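Local coordinates for protein hemolysin BL lytic component L1 (Bacillus cereus, PDB 7NMQ) that probably acts as a lytic component of the Bacillus cereus haemolysin BL enterotoxin, an alpha-helical pore-forming toxin of the ClyA-like type, at residues E127-I132 with N306-W311; D71-Q76 with K133-F138; K79-I84 with E355-D360; G6-K11 with W311-A316. All coordinates share one frame; numbering follows the deposited sequence. Where two conformers were deposited one is given.

Contact 1: residues E127-I132 with N306-W311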
loop_
_atom_site.group_PDB
_atom_site.type_symbol
_atom_site.label_atom_id
_atom_site.label_comp_id
_atom_site.label_asym_id
_atom_site.label_seq_id
_atom_site.Cartn_x
_atom_site.Cartn_y
_atom_site.Cartn_z
ATOM N N GLU A 127 17.302 -8.378 1.727
ATOM C CA GLU A 127 16.385 -7.804 2.732
ATOM C C GLU A 127 14.965 -7.812 2.177
ATOM O O GLU A 127 14.028 -8.096 2.960
ATOM C CB GLU A 127 16.766 -6.402 3.164
ATOM C CG GLU A 127 17.988 -6.371 4.076
ATOM C CD GLU A 127 18.158 -5.089 4.887
ATOM O OE1 GLU A 127 17.161 -4.267 5.037
ATOM O OE2 GLU A 127 19.271 -4.918 5.414
ATOM N N VAL A 128 14.773 -7.548 0.888
ATOM C CA VAL A 128 13.397 -7.559 0.332
ATOM C C VAL A 128 12.835 -8.965 0.485
ATOM O O VAL A 128 11.645 -9.093 0.787
ATOM C CB VAL A 128 13.278 -7.104 -1.135
ATOM C CG1 VAL A 128 11.849 -7.217 -1.638
ATOM C CG2 VAL A 128 13.745 -5.696 -1.293
ATOM N N THR A 129 13.597 -10.011 0.208
ATOM C CA THR A 129 13.143 -11.410 0.364
ATOM C C THR A 129 12.568 -11.609 1.766
ATOM O O THR A 129 11.487 -12.242 1.898
ATOM C CB THR A 129 14.275 -12.404 0.122
ATOM O OG1 THR A 129 14.535 -12.256 -1.270
ATOM C CG2 THR A 129 13.897 -13.818 0.499
ATOM N N ASP A 130 13.234 -11.073 2.781
ATOM C CA ASP A 130 12.773 -11.225 4.189
ATOM C C ASP A 130 11.442 -10.493 4.401
ATOM O O ASP A 130 10.566 -10.988 5.124
ATOM C CB ASP A 130 13.819 -10.716 5.176
ATOM C CG ASP A 130 15.094 -11.549 5.142
ATOM O OD1 ASP A 130 15.049 -12.702 4.593
ATOM O OD2 ASP A 130 16.109 -11.057 5.649
ATOM N N VAL A 131 11.306 -9.333 3.806
ATOM C CA VAL A 131 10.078 -8.533 3.954
ATOM C C VAL A 131 8.962 -9.277 3.245
ATOM O O VAL A 131 7.853 -9.374 3.788
ATOM C CB VAL A 131 10.245 -7.115 3.419
ATOM C CG1 VAL A 131 8.931 -6.357 3.449
ATOM C CG2 VAL A 131 11.317 -6.370 4.179
ATOM N N ILE A 132 9.205 -9.796 2.069
ATOM C CA ILE A 132 8.175 -10.586 1.371
ATOM C C ILE A 132 7.767 -11.778 2.247
ATOM O O ILE A 132 6.544 -12.066 2.262
ATOM C CB ILE A 132 8.649 -10.971 -0.031
ATOM C CG1 ILE A 132 8.869 -9.729 -0.914
ATOM C CG2 ILE A 132 7.702 -12.010 -0.618
ATOM C CD1 ILE A 132 9.566 -10.017 -2.212
ATOM N N ASN A 306 8.822 -6.876 -7.435
ATOM C CA ASN A 306 9.351 -6.063 -8.556
ATOM C C ASN A 306 10.584 -5.299 -8.062
ATOM O O ASN A 306 11.585 -5.259 -8.774
ATOM C CB ASN A 306 8.305 -5.116 -9.121
ATOM C CG ASN A 306 8.795 -4.435 -10.371
ATOM O OD1 ASN A 306 9.330 -5.083 -11.277
ATOM N ND2 ASN A 306 8.699 -3.125 -10.393
ATOM N N ILE A 307 10.546 -4.754 -6.850
ATOM C CA ILE A 307 11.718 -4.046 -6.265
ATOM C C ILE A 307 12.876 -5.032 -6.183
ATOM O O ILE A 307 14.015 -4.677 -6.566
ATOM C CB ILE A 307 11.409 -3.404 -4.905
ATOM C CG1 ILE A 307 10.433 -2.237 -5.112
ATOM C CG2 ILE A 307 12.656 -2.975 -4.145
ATOM C CD1 ILE A 307 9.958 -1.564 -3.846
ATOM N N GLN A 308 12.623 -6.251 -5.716
ATOM C CA GLN A 308 13.692 -7.271 -5.639
ATOM C C GLN A 308 14.286 -7.530 -7.036
ATOM O O GLN A 308 15.531 -7.566 -7.156
ATOM C CB GLN A 308 13.138 -8.555 -5.046
ATOM C CG GLN A 308 14.214 -9.621 -5.081
ATOM C CD GLN A 308 13.833 -10.749 -4.199
ATOM O OE1 GLN A 308 12.868 -11.442 -4.471
ATOM N NE2 GLN A 308 14.582 -10.888 -3.114
ATOM N N LYS A 309 13.460 -7.700 -8.049
ATOM C CA LYS A 309 13.899 -7.906 -9.444
ATOM C C LYS A 309 14.782 -6.731 -9.877
ATOM O O LYS A 309 15.824 -6.987 -10.526
ATOM C CB LYS A 309 12.701 -8.060 -10.376
ATOM C CG LYS A 309 13.022 -8.194 -11.858
ATOM C CD LYS A 309 11.831 -8.640 -12.699
ATOM C CE LYS A 309 10.630 -7.741 -12.544
ATOM N NZ LYS A 309 10.993 -6.325 -12.767
ATOM N N GLN A 310 14.422 -5.501 -9.524
ATOM C CA GLN A 310 15.190 -4.307 -9.951
ATOM C C GLN A 310 16.552 -4.329 -9.268
ATOM O O GLN A 310 17.565 -4.026 -9.962
ATOM C CB GLN A 310 14.518 -2.989 -9.660
ATOM C CG GLN A 310 13.151 -2.881 -10.295
ATOM C CD GLN A 310 13.096 -3.080 -11.786
ATOM O OE1 GLN A 310 14.015 -2.744 -12.547
ATOM N NE2 GLN A 310 11.952 -3.576 -12.226
ATOM N N TRP A 311 16.621 -4.700 -7.992
ATOM C CA TRP A 311 17.960 -4.784 -7.341
ATOM C C TRP A 311 18.791 -5.880 -8.006
ATOM O O TRP A 311 19.995 -5.684 -8.199
ATOM C CB TRP A 311 17.831 -5.052 -5.840
ATOM C CG TRP A 311 17.445 -3.896 -4.984
ATOM C CD1 TRP A 311 16.342 -3.870 -4.188
ATOM C CD2 TRP A 311 18.120 -2.643 -4.808
ATOM N NE1 TRP A 311 16.306 -2.691 -3.498
ATOM C CE2 TRP A 311 17.401 -1.921 -3.839
ATOM C CE3 TRP A 311 19.283 -2.066 -5.314
ATOM C CZ2 TRP A 311 17.773 -0.647 -3.432
ATOM C CZ3 TRP A 311 19.673 -0.824 -4.878
ATOM C CH2 TRP A 311 18.932 -0.115 -3.937
#
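V128 reaches from helix 107-154 to helix 275-325 and sets each of its methyls against a different partner. With CG1 anti to the backbone N (chi1 177°), that branch rests on Q308 CB, V128 CG1 to Q308 CB being 3.9 Å. The other branch, V128 CG2, is anti to the carbonyl carbon and meets I307 CG2 at 4.1 Å, the two side chains crossing at about a right angle. The same CG2 approaches the W311 indole obliquely, 4.3 Å from W311 CD1.

Q308 runs outstretched past V128 to the T129 side of the opposite helix, where its NE2 donates to the backbone O of S125. The modelled approach of NE2 to the T129 hydroxyl is implausibly short and remains doubtful. One turn beyond V128, I132 CD1 comes within 4.2 Å of Q308 OE1, so the amide ends beside an apolar tip. The W311 side chain also touches I121, N124 and S125, earlier on helix 107-154, and I84 of helix 45-103.

The short axes run nearly antiparallel, 166° apart and 9.6 Å at closest approach. Helix 45-103 packs on the V128 and V131 side through T80, and E127 forms a salt bridge with its K79; helix 10-33 lies on I307 through L10, A13 and T17.

Contact 2: residues D71-Q76 with K133-F138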
loop_
_atom_site.group_PDB
_atom_site.type_symbol
_atom_site.label_atom_id
_atom_site.label_comp_id
_atom_site.label_asym_id
_atom_site.label_seq_id
_atom_site.Cartn_x
_atom_site.Cartn_y
_atom_site.Cartn_z
ATOM N N ASP A 71 2.170 -1.329 13.024
ATOM C CA ASP A 71 3.297 -1.257 13.964
ATOM C C ASP A 71 4.448 -2.177 13.562
ATOM O O ASP A 71 5.564 -1.919 14.021
ATOM C CB ASP A 71 2.865 -1.573 15.383
ATOM C CG ASP A 71 1.818 -0.617 15.938
ATOM O OD1 ASP A 71 1.739 0.530 15.449
ATOM O OD2 ASP A 71 1.118 -1.010 16.867
ATOM N N THR A 72 4.187 -3.222 12.787
ATOM C CA THR A 72 5.221 -4.235 12.489
ATOM C C THR A 72 5.421 -4.383 10.974
ATOM O O THR A 72 6.582 -4.221 10.529
ATOM C CB THR A 72 4.904 -5.558 13.180
ATOM O OG1 THR A 72 4.743 -5.283 14.570
ATOM C CG2 THR A 72 5.982 -6.601 12.951
ATOM N N ALA A 73 4.392 -4.676 10.200
ATOM C CA ALA A 73 4.564 -4.957 8.753
ATOM C C ALA A 73 4.930 -3.686 7.996
ATOM O O ALA A 73 5.905 -3.673 7.199
ATOM C CB ALA A 73 3.324 -5.570 8.180
ATOM N N LYS A 74 4.224 -2.600 8.264
ATOM C CA LYS A 74 4.497 -1.355 7.517
ATOM C C LYS A 74 5.957 -0.940 7.701
ATOM O O LYS A 74 6.586 -0.557 6.706
ATOM C CB LYS A 74 3.525 -0.233 7.884
ATOM C CG LYS A 74 3.814 1.064 7.138
ATOM C CD LYS A 74 2.722 2.064 7.252
ATOM C CE LYS A 74 2.501 2.445 8.696
ATOM N NZ LYS A 74 1.520 3.537 8.757
ATOM N N PRO A 75 6.507 -0.844 8.928
ATOM C CA PRO A 75 7.894 -0.394 9.053
ATOM C C PRO A 75 8.875 -1.245 8.256
ATOM O O PRO A 75 9.882 -0.696 7.842
ATOM C CB PRO A 75 8.214 -0.502 10.543
ATOM C CG PRO A 75 6.863 -0.427 11.210
ATOM C CD PRO A 75 5.850 -0.974 10.239
ATOM N N GLN A 76 8.606 -2.518 8.046
ATOM C CA GLN A 76 9.501 -3.341 7.210
ATOM C C GLN A 76 9.425 -2.926 5.742
ATOM O O GLN A 76 10.490 -2.927 5.046
ATOM C CB GLN A 76 9.210 -4.828 7.324
ATOM C CG GLN A 76 9.508 -5.395 8.694
ATOM C CD GLN A 76 9.740 -6.888 8.583
ATOM O OE1 GLN A 76 9.921 -7.467 7.501
ATOM N NE2 GLN A 76 9.775 -7.523 9.718
ATOM N N LYS A 133 8.693 -12.463 2.917
ATOM C CA LYS A 133 8.297 -13.642 3.741
ATOM C C LYS A 133 7.380 -13.157 4.874
ATOM O O LYS A 133 6.347 -13.849 5.154
ATOM C CB LYS A 133 9.529 -14.396 4.270
ATOM C CG LYS A 133 9.253 -15.578 5.207
ATOM C CD LYS A 133 8.041 -16.457 4.891
ATOM C CE LYS A 133 7.938 -17.734 5.709
ATOM N NZ LYS A 133 8.241 -17.532 7.150
ATOM N N MET A 134 7.759 -12.072 5.554
ATOM C CA MET A 134 6.933 -11.469 6.630
ATOM C C MET A 134 5.544 -11.141 6.081
ATOM O O MET A 134 4.523 -11.479 6.742
ATOM C CB MET A 134 7.657 -10.259 7.224
ATOM C CG MET A 134 6.939 -9.490 8.269
ATOM S SD MET A 134 5.578 -8.442 7.670
ATOM C CE MET A 134 6.521 -7.287 6.697
ATOM N N LEU A 135 5.459 -10.580 4.876
ATOM C CA LEU A 135 4.135 -10.232 4.311
ATOM C C LEU A 135 3.335 -11.469 3.945
ATOM O O LEU A 135 2.087 -11.419 4.083
ATOM C CB LEU A 135 4.260 -9.311 3.115
ATOM C CG LEU A 135 4.730 -7.917 3.443
ATOM C CD1 LEU A 135 4.946 -7.155 2.150
ATOM C CD2 LEU A 135 3.749 -7.186 4.349
ATOM N N GLN A 136 3.981 -12.517 3.468
ATOM C CA GLN A 136 3.271 -13.756 3.107
ATOM C C GLN A 136 2.674 -14.344 4.379
ATOM O O GLN A 136 1.488 -14.731 4.314
ATOM C CB GLN A 136 4.194 -14.735 2.383
ATOM C CG GLN A 136 3.384 -15.876 1.780
ATOM C CD GLN A 136 2.279 -15.329 0.903
ATOM O OE1 GLN A 136 1.083 -15.513 1.152
ATOM N NE2 GLN A 136 2.684 -14.655 -0.158
ATOM N N ASP A 137 3.429 -14.360 5.480
ATOM C CA ASP A 137 2.943 -14.871 6.783
ATOM C C ASP A 137 1.704 -14.038 7.190
ATOM O O ASP A 137 0.675 -14.591 7.623
ATOM C CB ASP A 137 4.010 -14.840 7.872
ATOM C CG ASP A 137 5.175 -15.804 7.684
ATOM O OD1 ASP A 137 5.023 -16.796 6.933
ATOM O OD2 ASP A 137 6.211 -15.577 8.325
ATOM N N PHE A 138 1.799 -12.728 7.049
ATOM C CA PHE A 138 0.729 -11.818 7.462
ATOM C C PHE A 138 -0.472 -12.026 6.559
ATOM O O PHE A 138 -1.621 -12.061 7.028
ATOM C CB PHE A 138 1.234 -10.397 7.386
ATOM C CG PHE A 138 0.246 -9.367 7.859
ATOM C CD1 PHE A 138 -0.495 -9.548 9.023
ATOM C CD2 PHE A 138 0.108 -8.195 7.162
ATOM C CE1 PHE A 138 -1.410 -8.579 9.428
ATOM C CE2 PHE A 138 -0.750 -7.198 7.595
ATOM C CZ PHE A 138 -1.479 -7.390 8.751
#
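M134 and Q76 approach from opposite directions and overlap, while A73 fits beside the thioether. The M134 chain is bent twice, at chi2 (-74°) and again at chi3. This brings the sulfur and terminal methyl over the small residue: M134 SD is 3.7 Å from A73 CB, and M134 CE is equally near A73 CA. Q76 is extended, and its amide lies along the thioether chain instead of bonding to it. Its oxygen, Q76 OE1, is 3.5 Å from M134 CE, and Q76 NE2 is 3.7 Å from M134 CG.

A73 CB also receives L135 CD2 at 4.2 Å, and stands oblique to the F138 ring, 4.3 Å from F138 CD2. The ring of F138 meets that of Y68 with the planes about 45° apart, which continues the apolar layer along helix 45-103. L135 turns to I301 and L304 of helix 275-325.

No hydrogen bond joins the two segments. Helix 45-103 has a pi-type turn at 71-73 and a kink at P75, whose ring nitrogen carries no N-H. The short axes cross at -146°, 10.4 Å apart, as antiparallel neighbours in the long helical bundle of a ClyA-like toxin.

Contact 3: residues K79-I84 with E355-D360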
loop_
_atom_site.group_PDB
_atom_site.type_symbol
_atom_site.label_atom_id
_atom_site.label_comp_id
_atom_site.label_asym_id
_atom_site.label_seq_id
_atom_site.Cartn_x
_atom_site.Cartn_y
_atom_site.Cartn_z
ATOM N N LYS A 79 11.367 0.300 5.510
ATOM C CA LYS A 79 12.845 0.067 5.511
ATOM C C LYS A 79 13.267 -0.241 4.073
ATOM O O LYS A 79 14.428 0.098 3.728
ATOM C CB LYS A 79 13.235 -1.051 6.468
ATOM C CG LYS A 79 14.698 -1.419 6.535
ATOM C CD LYS A 79 15.565 -0.353 7.059
ATOM C CE LYS A 79 16.891 -0.888 7.565
ATOM N NZ LYS A 79 17.584 -1.728 6.554
ATOM N N THR A 80 12.454 -0.900 3.265
ATOM C CA THR A 80 12.785 -1.192 1.846
ATOM C C THR A 80 13.043 0.157 1.157
ATOM O O THR A 80 13.942 0.303 0.342
ATOM C CB THR A 80 11.647 -1.999 1.204
ATOM O OG1 THR A 80 11.423 -3.162 2.015
ATOM C CG2 THR A 80 11.963 -2.356 -0.231
ATOM N N ALA A 81 12.192 1.155 1.420
ATOM C CA ALA A 81 12.356 2.507 0.850
ATOM C C ALA A 81 13.596 3.180 1.450
ATOM O O ALA A 81 14.317 3.873 0.714
ATOM C CB ALA A 81 11.141 3.375 1.005
ATOM N N ARG A 82 13.818 3.066 2.755
ATOM C CA ARG A 82 14.995 3.661 3.412
ATOM C C ARG A 82 16.255 3.087 2.743
ATOM O O ARG A 82 17.226 3.828 2.591
ATOM C CB ARG A 82 14.960 3.348 4.915
ATOM C CG ARG A 82 16.143 3.866 5.719
ATOM C CD ARG A 82 16.517 5.314 5.470
ATOM N NE ARG A 82 15.391 6.172 5.755
ATOM C CZ ARG A 82 15.330 7.488 5.583
ATOM N NH1 ARG A 82 16.358 8.176 5.109
ATOM N NH2 ARG A 82 14.202 8.111 5.904
ATOM N N ASN A 83 16.264 1.814 2.388
ATOM C CA ASN A 83 17.459 1.212 1.733
ATOM C C ASN A 83 17.723 1.879 0.380
ATOM O O ASN A 83 18.880 2.020 0.016
ATOM C CB ASN A 83 17.298 -0.293 1.590
ATOM C CG ASN A 83 17.370 -1.004 2.914
ATOM O OD1 ASN A 83 17.800 -0.434 3.931
ATOM N ND2 ASN A 83 16.936 -2.268 2.893
ATOM N N ILE A 84 16.698 2.329 -0.313
ATOM C CA ILE A 84 16.862 3.066 -1.593
ATOM C C ILE A 84 17.513 4.404 -1.278
ATOM O O ILE A 84 18.460 4.826 -1.955
ATOM C CB ILE A 84 15.512 3.168 -2.322
ATOM C CG1 ILE A 84 15.081 1.758 -2.729
ATOM C CG2 ILE A 84 15.632 4.115 -3.492
ATOM C CD1 ILE A 84 13.682 1.662 -3.270
ATOM N N GLU A 355 12.416 8.805 0.375
ATOM C CA GLU A 355 12.447 9.279 1.766
ATOM C C GLU A 355 10.980 9.377 2.240
ATOM O O GLU A 355 10.653 8.935 3.369
ATOM C CB GLU A 355 13.139 10.632 1.795
ATOM C CG GLU A 355 13.092 11.279 3.135
ATOM C CD GLU A 355 14.068 10.762 4.160
ATOM O OE1 GLU A 355 15.137 10.289 3.754
ATOM O OE2 GLU A 355 13.774 10.915 5.379
ATOM N N PHE A 356 10.096 9.925 1.411
ATOM C CA PHE A 356 8.657 10.062 1.753
ATOM C C PHE A 356 8.057 8.700 2.071
ATOM O O PHE A 356 7.371 8.555 3.122
ATOM C CB PHE A 356 7.873 10.768 0.660
ATOM C CG PHE A 356 6.412 10.880 1.009
ATOM C CD1 PHE A 356 5.545 9.818 0.799
ATOM C CD2 PHE A 356 5.911 12.024 1.615
ATOM C CE1 PHE A 356 4.185 9.931 1.096
ATOM C CE2 PHE A 356 4.565 12.132 1.927
ATOM C CZ PHE A 356 3.697 11.080 1.669
ATOM N N ILE A 357 8.315 7.719 1.212
ATOM C CA ILE A 357 7.680 6.382 1.381
ATOM C C ILE A 357 8.229 5.695 2.632
ATOM O O ILE A 357 7.536 4.811 3.206
ATOM C CB ILE A 357 7.842 5.525 0.110
ATOM C CG1 ILE A 357 7.076 6.202 -1.019
ATOM C CG2 ILE A 357 7.396 4.080 0.329
ATOM C CD1 ILE A 357 7.248 5.603 -2.357
ATOM N N SER A 358 9.449 6.015 3.040
ATOM C CA SER A 358 10.113 5.396 4.204
ATOM C C SER A 358 9.529 5.882 5.534
ATOM O O SER A 358 9.971 5.373 6.576
ATOM C CB SER A 358 11.589 5.658 4.204
ATOM O OG SER A 358 11.922 6.987 4.552
ATOM N N LYS A 359 8.649 6.886 5.512
ATOM C CA LYS A 359 8.126 7.509 6.753
ATOM C C LYS A 359 6.607 7.409 6.737
ATOM O O LYS A 359 6.032 7.316 5.662
ATOM C CB LYS A 359 8.577 8.960 6.800
ATOM C CG LYS A 359 10.061 9.103 7.080
ATOM C CD LYS A 359 10.490 10.504 7.223
ATOM C CE LYS A 359 10.730 11.188 5.895
ATOM N NZ LYS A 359 11.666 12.330 6.059
ATOM N N ASP A 360 5.991 7.364 7.909
ATOM C CA ASP A 360 4.530 7.264 7.920
ATOM C C ASP A 360 3.920 8.362 7.063
ATOM O O ASP A 360 4.322 9.529 7.169
ATOM C CB ASP A 360 3.974 7.396 9.330
ATOM C CG ASP A 360 4.140 6.138 10.155
ATOM O OD1 ASP A 360 4.432 5.077 9.564
ATOM O OD2 ASP A 360 3.978 6.246 11.401
HETATM O O HOH W 1 12.839 5.154 7.310
#
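R82 grips the carboxylate of E355 end-on with two nitrogens, one to each oxygen. R82 NH2 to E355 OE2 measures 2.9 Å and is nearly straight, with an N-H...O angle of 171°. R82 NH1 to E355 OE1 is 2.8 Å but bent, at 131°. The two flat groups are turned 73° against each other: OE2 lies in the guanidinium plane, yet R82 NH2 meets that oxygen from above the carboxylate. K359 NZ is a second cationic partner of E355 OE2, 2.6 Å away on the anti lone pair of that oxygen. R82 gets there by bends at chi2 and chi3, which bring the arginine side by side with E355.

S358 packs beside the guanidinium, its OG 2.9 Å from R82 NH2. This hydroxyl donates to the backbone O of E355, S358 OG to E355 O being 2.6 Å. A water accepts from R82 NE at 3.2 Å and donates to S358 O at 3.0 Å, so a third guanidinium nitrogen is linked through water to the backbone at S358.

Inward, the polar layer gives way to packing: A81 CB touches I357 CG2 at 3.9 Å. I357 continues to L14 and I21 of helix 10-33 and to I207 of helix 203-216. With two cationic groups sharing one glutamate, the carboxylate is probably held firmly in its ionised form, and helix 330-357 is fastened to helix 45-103 by a salt-bridge network on one side and apolar packing of A81 on I357 on the other.

Contact 4: residues G6-K11 with W311-A316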
loop_
_atom_site.group_PDB
_atom_site.type_symbol
_atom_site.label_atom_id
_atom_site.label_comp_id
_atom_site.label_asym_id
_atom_site.label_seq_id
_atom_site.Cartn_x
_atom_site.Cartn_y
_atom_site.Cartn_z
ATOM N N GLY A 6 21.962 3.116 -12.903
ATOM C CA GLY A 6 20.877 3.857 -12.271
ATOM C C GLY A 6 19.858 2.944 -11.614
ATOM O O GLY A 6 19.993 1.724 -11.577
ATOM N N PRO A 7 18.843 3.576 -11.011
ATOM C CA PRO A 7 17.834 2.843 -10.226
ATOM C C PRO A 7 16.852 1.976 -11.032
ATOM O O PRO A 7 15.948 1.399 -10.465
ATOM C CB PRO A 7 17.264 3.998 -9.394
ATOM C CG PRO A 7 17.412 5.204 -10.213
ATOM C CD PRO A 7 18.747 5.029 -10.877
ATOM N N GLU A 8 17.008 1.851 -12.341
ATOM C CA GLU A 8 16.206 0.917 -13.159
ATOM C C GLU A 8 14.718 1.263 -12.911
ATOM O O GLU A 8 14.376 2.453 -12.961
ATOM C CB GLU A 8 16.613 -0.523 -12.821
ATOM C CG GLU A 8 18.103 -0.739 -12.829
ATOM C CD GLU A 8 18.692 -1.386 -14.055
ATOM O OE1 GLU A 8 19.528 -2.257 -13.832
ATOM O OE2 GLU A 8 18.329 -1.014 -15.208
ATOM N N GLY A 9 13.840 0.286 -12.688
ATOM C CA GLY A 9 12.399 0.504 -12.485
ATOM C C GLY A 9 12.042 0.806 -11.041
ATOM O O GLY A 9 10.845 0.647 -10.710
ATOM N N LEU A 10 12.984 1.240 -10.192
ATOM C CA LEU A 10 12.597 1.492 -8.780
ATOM C C LEU A 10 11.534 2.582 -8.673
ATOM O O LEU A 10 10.685 2.461 -7.741
ATOM C CB LEU A 10 13.796 1.797 -7.907
ATOM C CG LEU A 10 14.692 0.606 -7.634
ATOM C CD1 LEU A 10 15.956 1.086 -6.927
ATOM C CD2 LEU A 10 13.984 -0.453 -6.807
ATOM N N LYS A 11 11.512 3.575 -9.524
ATOM C CA LYS A 11 10.574 4.706 -9.376
ATOM C C LYS A 11 9.129 4.192 -9.454
ATOM O O LYS A 11 8.328 4.504 -8.570
ATOM C CB LYS A 11 10.868 5.758 -10.433
ATOM C CG LYS A 11 10.538 7.176 -10.041
ATOM C CD LYS A 11 11.126 8.207 -10.989
ATOM C CE LYS A 11 10.739 9.616 -10.583
ATOM N NZ LYS A 11 11.018 10.588 -11.660
ATOM N N TRP A 311 16.621 -4.700 -7.992
ATOM C CA TRP A 311 17.960 -4.784 -7.341
ATOM C C TRP A 311 18.791 -5.880 -8.006
ATOM O O TRP A 311 19.995 -5.684 -8.199
ATOM C CB TRP A 311 17.831 -5.052 -5.840
ATOM C CG TRP A 311 17.445 -3.896 -4.984
ATOM C CD1 TRP A 311 16.342 -3.870 -4.188
ATOM C CD2 TRP A 311 18.120 -2.643 -4.808
ATOM N NE1 TRP A 311 16.306 -2.691 -3.498
ATOM C CE2 TRP A 311 17.401 -1.921 -3.839
ATOM C CE3 TRP A 311 19.283 -2.066 -5.314
ATOM C CZ2 TRP A 311 17.773 -0.647 -3.432
ATOM C CZ3 TRP A 311 19.673 -0.824 -4.878
ATOM C CH2 TRP A 311 18.932 -0.115 -3.937
ATOM N N ASN A 312 18.188 -7.010 -8.298
ATOM C CA ASN A 312 18.934 -8.112 -8.947
ATOM C C ASN A 312 19.455 -7.687 -10.327
ATOM O O ASN A 312 20.611 -7.983 -10.641
ATOM C CB ASN A 312 18.086 -9.362 -9.020
ATOM C CG ASN A 312 17.836 -9.936 -7.645
ATOM O OD1 ASN A 312 18.549 -9.651 -6.689
ATOM N ND2 ASN A 312 16.848 -10.792 -7.567
ATOM N N THR A 313 18.650 -7.007 -11.120
ATOM C CA THR A 313 19.062 -6.511 -12.450
ATOM C C THR A 313 20.209 -5.524 -12.274
ATOM O O THR A 313 21.218 -5.591 -13.047
ATOM C CB THR A 313 17.894 -5.899 -13.208
ATOM O OG1 THR A 313 16.947 -6.969 -13.372
ATOM C CG2 THR A 313 18.308 -5.348 -14.546
ATOM N N MET A 314 20.095 -4.650 -11.292
ATOM C CA MET A 314 21.124 -3.625 -11.058
ATOM C C MET A 314 22.424 -4.335 -10.646
ATOM O O MET A 314 23.494 -3.914 -11.095
ATOM C CB MET A 314 20.641 -2.665 -9.972
ATOM C CG MET A 314 21.518 -1.481 -9.776
ATOM S SD MET A 314 20.926 -0.556 -8.378
ATOM C CE MET A 314 19.311 -0.068 -9.004
ATOM N N GLY A 315 22.366 -5.339 -9.770
ATOM C CA GLY A 315 23.560 -6.104 -9.364
ATOM C C GLY A 315 24.211 -6.721 -10.589
ATOM O O GLY A 315 25.441 -6.660 -10.696
ATOM N N ALA A 316 23.438 -7.262 -11.521
ATOM C CA ALA A 316 23.997 -7.826 -12.780
ATOM C C ALA A 316 24.680 -6.748 -13.620
ATOM O O ALA A 316 25.762 -6.992 -14.157
ATOM C CB ALA A 316 22.937 -8.495 -13.591
#
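L10 sits over one face of the W311 indole, offset toward the rim, with L10 CD1 4.3 Å from W311 CZ2. With M314, these two make up the buried part of the contact. The same methyl, L10 CD1, is 4.1 Å from M314 CE, the two side chains crossing at about a right angle. The M314 chain extends to SD and then bends (chi3 -64°), laying M314 CE against P7 CA at 3.5 Å. Both contacts of M314 CE are those of one of two deposited conformers and are to that extent doubtful. W347 of helix 330-357 touches both P7 and M314, and I84 reaches L10 and W311.

E8 and T313 form the partly exposed side. E8 OE1 lies 3.4 Å from T313 CG2 and 3.5 Å from M314 CA, so a carboxylate oxygen rests on carbon atoms of the helix. T313 OG1 turns to the backbone O of K309, within its own helix. A type II' turn from P7 to L10 carries E8 to this edge.

Packing links 6-11 to 311-316, apolar where it is buried and with the charged end of E8 kept to the partly exposed margin; a polar tie between the N-cap of helix 10-33 and helix 275-325, G9 N to Q310 OE1, falls just outside 311-316.

How the contacts relate
Contacts 1 and 4 share W311, and their centres are 11 Å apart on helix 275-325. The same indole meets contact 3, where I84 CG1 is 3.7 Å from W311 CZ2, so three contacts converge on one ring. Contacts 1 and 3 are also bridged by E127, whose OE1 lies 2.9 Å from N83 ND2. Contact 2 follows contact 1 along helix 107-154, V131 CG2 packing 3.6 Å from Q76 O, and stays about 10 Å (nearest atoms) from contact 4. Together they join five helices of one bundle. Through I357, contact 3 adjoins helix 203-216, within a segment predicted to be transmembrane.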